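Local coordinates for protein Rio2 kinase (Chaetomium thermophilum, PDB 4GYI) that is an atypical RIO-family kinase with an ATPase-dependent role in pre-40S ribosomal subunit maturation and probably phosphorylates proteins on serine and threonine, at residues I111-V114 against K120-V123; P176-I181 against S191-L196; S101-G104 against S109-M112. All blocks are in the same frame, centred on the assembly; numbering follows the deposited sequence.

Interaction 1: residues I111-V114 against K120-V123; sequences IMIV and KQKV. With ADP (adenosine-5'-diphosphate), chain B.
Ile111–Val114 and Lys120–Val123 meet as an antiparallel beta hairpin in the five-stranded sheet of the kinase N-lobe, with one face turned to the bound ADP. Two backbone bonds join Val114 and Lys122: Val114 N donates a hydrogen bond to Lys122 O at 2.8 Å, and Lys122 N donates one to Val114 O at 2.7 Å, nearly straight with 171° at the hydrogen. Next to this hydrogen-bonded pair, Ile113 and Val123 form a non-hydrogen-bonded pair; beside it, Val123 CA makes a CA-H...O contact with Met112 O. On the nucleotide face, Ile111 CG2 meets Val123 CG1 at 3.8 Å. The two take different parts of the nucleotide. With Ile111 CG1 beside the backbone N (chi1 -53°) and CD1 folded over (chi2 -68°), the longer branch lies against the ribose end: CG1 is 3.7 Å from ADP O4', and CD1 is 3.7 Å from ADP O5'. The other branch of Val123, CG2, lies over one face of the adenine at 3.9 Å from ADP C6. Further along, Ile113 CG2 grazes Gln121 CB at 4.2 Å. The opposite face carries Val114, whose CG2 lies 3.5 Å from Lys122 O, while Met112 and Val114 rest on Leu124. With an alanine here in place of Ile111, the methyl against Val123 and the branch along the ribose would be gone, and the sugar would probably have more freedom to shift. The chemistry divides cleanly: the backbone bonds fix the register of the strands, and the aliphatic carbons meet base and sugar by van der Waals contact, while polar recognition of ADP falls to residues such as Lys125, Ser191 and Val193.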
# COMPACT_ATOMS: atom_id res chain seq x y z
N ILE A 111 -4.48 -4.43 -6.26
CA ILE A 111 -5.66 -3.66 -5.90
C ILE A 111 -6.89 -4.54 -6.11
O ILE A 111 -7.11 -5.04 -7.21
CB ILE A 111 -5.78 -2.39 -6.75
CG1 ILE A 111 -4.48 -1.58 -6.70
CG2 ILE A 111 -6.96 -1.54 -6.29
CD1 ILE A 111 -4.19 -0.98 -5.34
N MET A 112 -7.67 -4.74 -5.06
CA MET A 112 -8.87 -5.57 -5.14
C MET A 112 -10.05 -4.71 -4.76
O MET A 112 -9.91 -3.77 -3.99
CB MET A 112 -8.79 -6.73 -4.14
CG MET A 112 -7.70 -7.76 -4.44
SD MET A 112 -8.30 -9.44 -4.29
CE MET A 112 -8.20 -9.69 -2.53
N ILE A 113 -11.22 -5.02 -5.28
CA ILE A 113 -12.41 -4.36 -4.81
C ILE A 113 -13.05 -5.30 -3.84
O ILE A 113 -13.15 -6.49 -4.12
CB ILE A 113 -13.38 -4.05 -5.94
CG1 ILE A 113 -12.74 -3.03 -6.89
CG2 ILE A 113 -14.66 -3.45 -5.40
CD1 ILE A 113 -11.91 -3.65 -7.98
N VAL A 114 -13.43 -4.79 -2.68
CA VAL A 114 -14.17 -5.60 -1.74
C VAL A 114 -15.49 -4.92 -1.39
O VAL A 114 -15.68 -3.74 -1.71
CB VAL A 114 -13.38 -5.85 -0.47
CG1 VAL A 114 -12.06 -6.49 -0.82
CG2 VAL A 114 -13.17 -4.55 0.25
N LYS A 120 -21.55 -2.02 0.53
CA LYS A 120 -20.75 -0.88 0.13
C LYS A 120 -19.38 -1.33 -0.41
O LYS A 120 -18.69 -2.13 0.22
CB LYS A 120 -20.58 0.08 1.30
CG LYS A 120 -19.80 1.33 0.97
CD LYS A 120 -19.62 2.19 2.20
CE LYS A 120 -18.57 3.28 1.97
NZ LYS A 120 -18.04 3.80 3.27
N GLN A 121 -18.99 -0.85 -1.58
CA GLN A 121 -17.71 -1.23 -2.17
C GLN A 121 -16.56 -0.40 -1.63
O GLN A 121 -16.67 0.82 -1.48
CB GLN A 121 -17.74 -1.17 -3.70
CG GLN A 121 -18.86 -2.01 -4.32
CD GLN A 121 -18.92 -1.86 -5.83
OE1 GLN A 121 -18.10 -1.17 -6.44
NE2 GLN A 121 -19.89 -2.52 -6.43
N LYS A 122 -15.45 -1.07 -1.33
CA LYS A 122 -14.24 -0.41 -0.87
C LYS A 122 -13.04 -1.04 -1.58
O LYS A 122 -13.18 -2.07 -2.25
CB LYS A 122 -14.09 -0.60 0.64
CG LYS A 122 -15.34 -0.27 1.43
CD LYS A 122 -15.34 -1.04 2.73
CE LYS A 122 -16.66 -0.90 3.44
NZ LYS A 122 -16.84 0.44 4.09
N VAL A 123 -11.87 -0.43 -1.43
CA VAL A 123 -10.65 -0.96 -2.04
C VAL A 123 -9.78 -1.67 -1.02
O VAL A 123 -9.59 -1.18 0.09
CB VAL A 123 -9.84 0.16 -2.73
CG1 VAL A 123 -8.38 -0.26 -2.96
CG2 VAL A 123 -10.49 0.55 -4.04
PB ADP B . 0.49 1.04 -6.54
O1B ADP B . 0.64 -0.40 -6.95
O2B ADP B . 0.85 2.11 -7.55
O3B ADP B . 1.23 1.19 -5.14
PA ADP B . -1.85 2.64 -5.99
O1A ADP B . -1.10 3.68 -6.77
O2A ADP B . -2.22 2.96 -4.55
O3A ADP B . -1.05 1.24 -6.05
O5' ADP B . -3.14 2.23 -6.85
C5' ADP B . -2.96 1.75 -8.19
C4' ADP B . -4.20 2.08 -9.02
O4' ADP B . -5.38 1.56 -8.38
C3' ADP B . -4.48 3.57 -9.17
O3' ADP B . -3.78 4.17 -10.27
C2' ADP B . -5.98 3.63 -9.37
O2' ADP B . -6.32 3.22 -10.70
C1' ADP B . -6.46 2.49 -8.51
N9 ADP B . -6.81 2.89 -7.13
C8 ADP B . -6.03 2.72 -6.05
N7 ADP B . -6.65 3.15 -4.91
C5 ADP B . -7.86 3.59 -5.30
C6 ADP B . -9.04 4.17 -4.63
N6 ADP B . -9.03 4.35 -3.29
N1 ADP B . -10.10 4.49 -5.39
C2 ADP B . -10.13 4.30 -6.73
N3 ADP B . -9.10 3.77 -7.40
C4 ADP B . -7.96 3.42 -6.75

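Interaction 2: residues P176-I181 against S191-L196; sequences PVPEPI and SLVDAL. With ADP (adenosine-5'-diphosphate), chain B.
Ser191 N donates a hydrogen bond to Glu179 O at 3.0 Å, in the carbonyl plane, with 161° at the hydrogen. The same serine is used a second time: its OG, set between the backbone N and the carbonyl carbon (chi1 72°), accepts a hydrogen bond from Glu179 N at 3.1 Å, more bent at 144°. Glu179 is thus gripped through both backbone polar atoms by one residue. Ile181 CD1 comes up to Ser191 N at 3.6 Å, on the flank of the first bond. Beyond it the chain of Ser191–Val193 is the kinase hinge that reads the adenine edge: ADP N6 donates to Ser191 O at 2.9 Å, and Val193 N donates to ADP N1 at 3.0 Å. Pro178 CG touches Val193 CG2 at 3.9 Å and stands obliquely over ADP N6 at 3.7 Å, on the adenine face opposite the one that meets Val123. Around this surface contact, Pro180 packs on helix 149-172 through Phe164, Met167 and Lys168, Leu192 leans on Gln121 and Val123 of strand 121-127, and Asp194 forms a salt bridge to Arg239 of strand 236-242.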
# COMPACT_ATOMS: atom_id res chain seq x y z
N PRO A 176 -7.39 15.88 -0.04
CA PRO A 176 -8.23 15.00 -0.87
C PRO A 176 -7.53 13.63 -1.08
O PRO A 176 -6.77 13.45 -2.02
CB PRO A 176 -8.35 15.77 -2.17
CG PRO A 176 -7.05 16.58 -2.25
CD PRO A 176 -6.68 16.90 -0.82
N VAL A 177 -7.79 12.69 -0.19
CA VAL A 177 -7.18 11.38 -0.25
C VAL A 177 -8.31 10.42 0.07
O VAL A 177 -9.35 10.85 0.55
CB VAL A 177 -6.05 11.25 0.79
CG1 VAL A 177 -4.93 12.28 0.53
CG2 VAL A 177 -6.61 11.37 2.22
N PRO A 178 -8.13 9.13 -0.20
CA PRO A 178 -9.21 8.21 0.14
C PRO A 178 -9.41 8.15 1.65
O PRO A 178 -8.46 8.41 2.38
CB PRO A 178 -8.70 6.85 -0.37
CG PRO A 178 -7.66 7.18 -1.38
CD PRO A 178 -7.01 8.44 -0.88
N GLU A 179 -10.60 7.82 2.12
CA GLU A 179 -10.76 7.58 3.55
C GLU A 179 -10.14 6.25 3.96
O GLU A 179 -10.51 5.20 3.44
CB GLU A 179 -12.23 7.61 3.98
CG GLU A 179 -12.43 7.12 5.40
CD GLU A 179 -13.88 7.16 5.85
OE1 GLU A 179 -14.67 7.90 5.22
OE2 GLU A 179 -14.22 6.46 6.82
N PRO A 180 -9.19 6.29 4.90
CA PRO A 180 -8.60 5.03 5.34
C PRO A 180 -9.59 4.31 6.25
O PRO A 180 -10.20 4.95 7.11
CB PRO A 180 -7.37 5.49 6.14
CG PRO A 180 -7.80 6.82 6.74
CD PRO A 180 -8.74 7.45 5.69
N ILE A 181 -9.76 3.01 6.08
CA ILE A 181 -10.77 2.30 6.88
C ILE A 181 -10.18 1.28 7.85
O ILE A 181 -10.59 1.23 9.00
CB ILE A 181 -11.82 1.63 5.99
CG1 ILE A 181 -12.56 2.69 5.16
CG2 ILE A 181 -12.80 0.82 6.83
CD1 ILE A 181 -13.37 2.11 4.01
N SER A 191 -11.63 3.61 1.20
CA SER A 191 -12.81 3.91 0.40
C SER A 191 -12.46 3.82 -1.08
O SER A 191 -11.30 3.98 -1.47
CB SER A 191 -13.39 5.29 0.72
OG SER A 191 -12.55 6.32 0.23
N LEU A 192 -13.46 3.50 -1.89
CA LEU A 192 -13.32 3.49 -3.34
C LEU A 192 -13.64 4.89 -3.83
O LEU A 192 -14.74 5.37 -3.63
CB LEU A 192 -14.30 2.49 -3.94
CG LEU A 192 -14.48 2.50 -5.46
CD1 LEU A 192 -13.20 2.07 -6.14
CD2 LEU A 192 -15.64 1.57 -5.80
N VAL A 193 -12.69 5.56 -4.45
CA VAL A 193 -12.90 6.93 -4.91
C VAL A 193 -13.53 6.89 -6.29
O VAL A 193 -13.07 6.15 -7.15
CB VAL A 193 -11.55 7.69 -4.99
CG1 VAL A 193 -11.76 9.12 -5.42
CG2 VAL A 193 -10.85 7.66 -3.65
N ASP A 194 -14.56 7.68 -6.53
CA ASP A 194 -15.16 7.73 -7.86
C ASP A 194 -14.35 8.67 -8.78
O ASP A 194 -14.80 9.74 -9.16
CB ASP A 194 -16.65 8.07 -7.82
CG ASP A 194 -16.91 9.47 -7.28
OD1 ASP A 194 -16.23 9.88 -6.31
OD2 ASP A 194 -17.80 10.16 -7.83
N ALA A 195 -13.14 8.26 -9.08
CA ALA A 195 -12.25 9.04 -9.93
C ALA A 195 -11.31 8.05 -10.59
O ALA A 195 -11.05 6.98 -10.06
CB ALA A 195 -11.48 10.06 -9.11
N LEU A 196 -10.81 8.43 -11.76
CA LEU A 196 -9.89 7.60 -12.53
C LEU A 196 -8.54 8.31 -12.62
O LEU A 196 -8.47 9.53 -12.53
CB LEU A 196 -10.48 7.40 -13.92
CG LEU A 196 -11.94 6.97 -13.91
CD1 LEU A 196 -12.47 6.83 -15.34
CD2 LEU A 196 -12.12 5.68 -13.14
PB ADP B . 0.49 1.04 -6.54
O1B ADP B . 0.64 -0.40 -6.95
O2B ADP B . 0.85 2.11 -7.55
O3B ADP B . 1.23 1.19 -5.14
PA ADP B . -1.85 2.64 -5.99
O1A ADP B . -1.10 3.68 -6.77
O2A ADP B . -2.22 2.96 -4.55
O3A ADP B . -1.05 1.24 -6.05
O5' ADP B . -3.14 2.23 -6.85
C5' ADP B . -2.96 1.75 -8.19
C4' ADP B . -4.20 2.08 -9.02
O4' ADP B . -5.38 1.56 -8.38
C3' ADP B . -4.48 3.57 -9.17
O3' ADP B . -3.78 4.17 -10.27
C2' ADP B . -5.98 3.63 -9.37
O2' ADP B . -6.32 3.22 -10.70
C1' ADP B . -6.46 2.49 -8.51
N9 ADP B . -6.81 2.89 -7.13
C8 ADP B . -6.03 2.72 -6.05
N7 ADP B . -6.65 3.15 -4.91
C5 ADP B . -7.86 3.59 -5.30
C6 ADP B . -9.04 4.17 -4.63
N6 ADP B . -9.03 4.35 -3.29
N1 ADP B . -10.10 4.49 -5.39
C2 ADP B . -10.13 4.30 -6.73
N3 ADP B . -9.10 3.77 -7.40
C4 ADP B . -7.96 3.42 -6.75

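Interaction 3: residues S101-G104 against S109-M112; sequences SRIG and SDIM. With ADP (adenosine-5'-diphosphate), chain B.
Gly104 and Ile111 hold each other through a reciprocal pair of backbone hydrogen bonds, Gly104 N to Ile111 O at 2.7 Å and Ile111 N to Gly104 O at 2.9 Å, with 166° and 171° at the hydrogens. Two CA-H...O contacts flank them: Ile103 CA approaches Ile111 O and Asp110 CA approaches Gly104 O, each at 3.5 Å from carbon to oxygen and each bent at the hydrogen. On the face that carries Ile103, Asp110 and Met112, the side chains touch lightly. Ile103 CB meets Met112 CG at 4.2 Å, and Ile103 CG1, set anti to its own N (chi1 156°), runs past Ile111 O at 4.0 Å. Glycine contributes no side chain to the other face, where Ser109 and Ile111 look toward the nucleotide. The strands 98-105 and 109-115 form the first beta hairpin of the kinase N-lobe, whose turn lies where protein kinases carry their phosphate-binding glycine-rich loop. Ser109, close after that turn, sends its OG to the beta-phosphate oxygen O1B of ADP; the modelled separation is implausibly short for a hydrogen bond, so its exact length is doubtful. Lys125 of strand 121-127 touches both Ser109 and Ile111 on this side. On the opposite side, Asp110 is held by two salt bridges, OD2 to Arg128 and OD1 to Arg131, which would probably favour its charged form. Met112, its chain bent at chi2 and chi3, packs on Val99 of strand 98-105.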
# COMPACT_ATOMS: atom_id res chain seq x y z
N SER A 101 -14.45 -9.95 -8.13
CA SER A 101 -13.84 -10.78 -9.17
C SER A 101 -12.72 -10.05 -9.91
O SER A 101 -11.96 -10.65 -10.67
CB SER A 101 -14.92 -11.20 -10.18
OG SER A 101 -15.52 -10.06 -10.80
N ARG A 102 -12.62 -8.74 -9.67
CA ARG A 102 -11.71 -7.88 -10.41
C ARG A 102 -10.50 -7.52 -9.56
O ARG A 102 -10.63 -6.78 -8.58
CB ARG A 102 -12.45 -6.61 -10.81
CG ARG A 102 -11.98 -5.97 -12.10
CD ARG A 102 -12.67 -6.58 -13.35
NE ARG A 102 -13.97 -5.96 -13.65
CZ ARG A 102 -14.13 -4.70 -14.06
NH1 ARG A 102 -13.08 -3.90 -14.22
NH2 ARG A 102 -15.35 -4.24 -14.33
N ILE A 103 -9.34 -8.05 -9.92
CA ILE A 103 -8.11 -7.74 -9.18
C ILE A 103 -7.05 -7.13 -10.09
O ILE A 103 -6.68 -7.70 -11.11
CB ILE A 103 -7.55 -8.98 -8.43
CG1 ILE A 103 -6.04 -8.82 -8.18
CG2 ILE A 103 -7.85 -10.26 -9.19
CD1 ILE A 103 -5.42 -9.97 -7.42
N GLY A 104 -6.57 -5.95 -9.71
CA GLY A 104 -5.59 -5.23 -10.50
C GLY A 104 -4.17 -5.54 -10.06
O GLY A 104 -3.73 -5.07 -9.01
N SER A 109 2.00 -3.48 -5.93
CA SER A 109 0.86 -3.81 -5.08
C SER A 109 -0.27 -4.44 -5.89
O SER A 109 -0.30 -4.31 -7.10
CB SER A 109 0.34 -2.55 -4.38
OG SER A 109 -0.42 -1.76 -5.28
N ASP A 110 -1.18 -5.13 -5.21
CA ASP A 110 -2.39 -5.62 -5.85
C ASP A 110 -3.61 -4.83 -5.35
O ASP A 110 -3.74 -4.57 -4.16
CB ASP A 110 -2.60 -7.12 -5.57
CG ASP A 110 -1.60 -8.00 -6.30
OD1 ASP A 110 -1.13 -7.60 -7.39
OD2 ASP A 110 -1.28 -9.10 -5.79
N ILE A 111 -4.48 -4.43 -6.26
CA ILE A 111 -5.66 -3.66 -5.90
C ILE A 111 -6.89 -4.54 -6.11
O ILE A 111 -7.11 -5.04 -7.21
CB ILE A 111 -5.78 -2.39 -6.75
CG1 ILE A 111 -4.48 -1.58 -6.70
CG2 ILE A 111 -6.96 -1.54 -6.29
CD1 ILE A 111 -4.19 -0.98 -5.34
N MET A 112 -7.67 -4.74 -5.06
CA MET A 112 -8.87 -5.57 -5.14
C MET A 112 -10.05 -4.71 -4.76
O MET A 112 -9.91 -3.77 -3.99
CB MET A 112 -8.79 -6.73 -4.14
CG MET A 112 -7.70 -7.76 -4.44
SD MET A 112 -8.30 -9.44 -4.29
CE MET A 112 -8.20 -9.69 -2.53
PB ADP B . 0.49 1.04 -6.54
O1B ADP B . 0.64 -0.40 -6.95
O2B ADP B . 0.85 2.11 -7.55
O3B ADP B . 1.23 1.19 -5.14
PA ADP B . -1.85 2.64 -5.99
O1A ADP B . -1.10 3.68 -6.77
O2A ADP B . -2.22 2.96 -4.55
O3A ADP B . -1.05 1.24 -6.05
O5' ADP B . -3.14 2.23 -6.85
C5' ADP B . -2.96 1.75 -8.19
C4' ADP B . -4.20 2.08 -9.02
O4' ADP B . -5.38 1.56 -8.38
C3' ADP B . -4.48 3.57 -9.17
O3' ADP B . -3.78 4.17 -10.27
C2' ADP B . -5.98 3.63 -9.37
O2' ADP B . -6.32 3.22 -10.70
C1' ADP B . -6.46 2.49 -8.51
N9 ADP B . -6.81 2.89 -7.13
C8 ADP B . -6.03 2.72 -6.05
N7 ADP B . -6.65 3.15 -4.91
C5 ADP B . -7.86 3.59 -5.30
C6 ADP B . -9.04 4.17 -4.63
N6 ADP B . -9.03 4.35 -3.29
N1 ADP B . -10.10 4.49 -5.39
C2 ADP B . -10.13 4.30 -6.73
N3 ADP B . -9.10 3.77 -7.40
C4 ADP B . -7.96 3.42 -6.75

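Overall arrangement
All three interactions reach one five-stranded antiparallel sheet, interaction 2 mostly through loops at its edge. On ADP, interaction 3 adds the phosphate contact of Ser109, interactions 1 and 3 share Ile111 at the ribose, interaction 1 meets an adenine face and interaction 2 the adenine edge. Interactions 1 and 3, their centres about 9 Å apart, also share Met112, and Ile113 CD1 packs against Arg102 O at 3.4 Å. Interactions 1 and 2 meet where Val123 CG2 touches Leu192 CD1 at 3.8 Å, joining the hairpin to the hinge. Interactions 2 and 3 do not touch; their nearest atoms are about 7 Å apart, and ADP contacts both, with magnesium held by Asn235 and the phosphorylated Asp258.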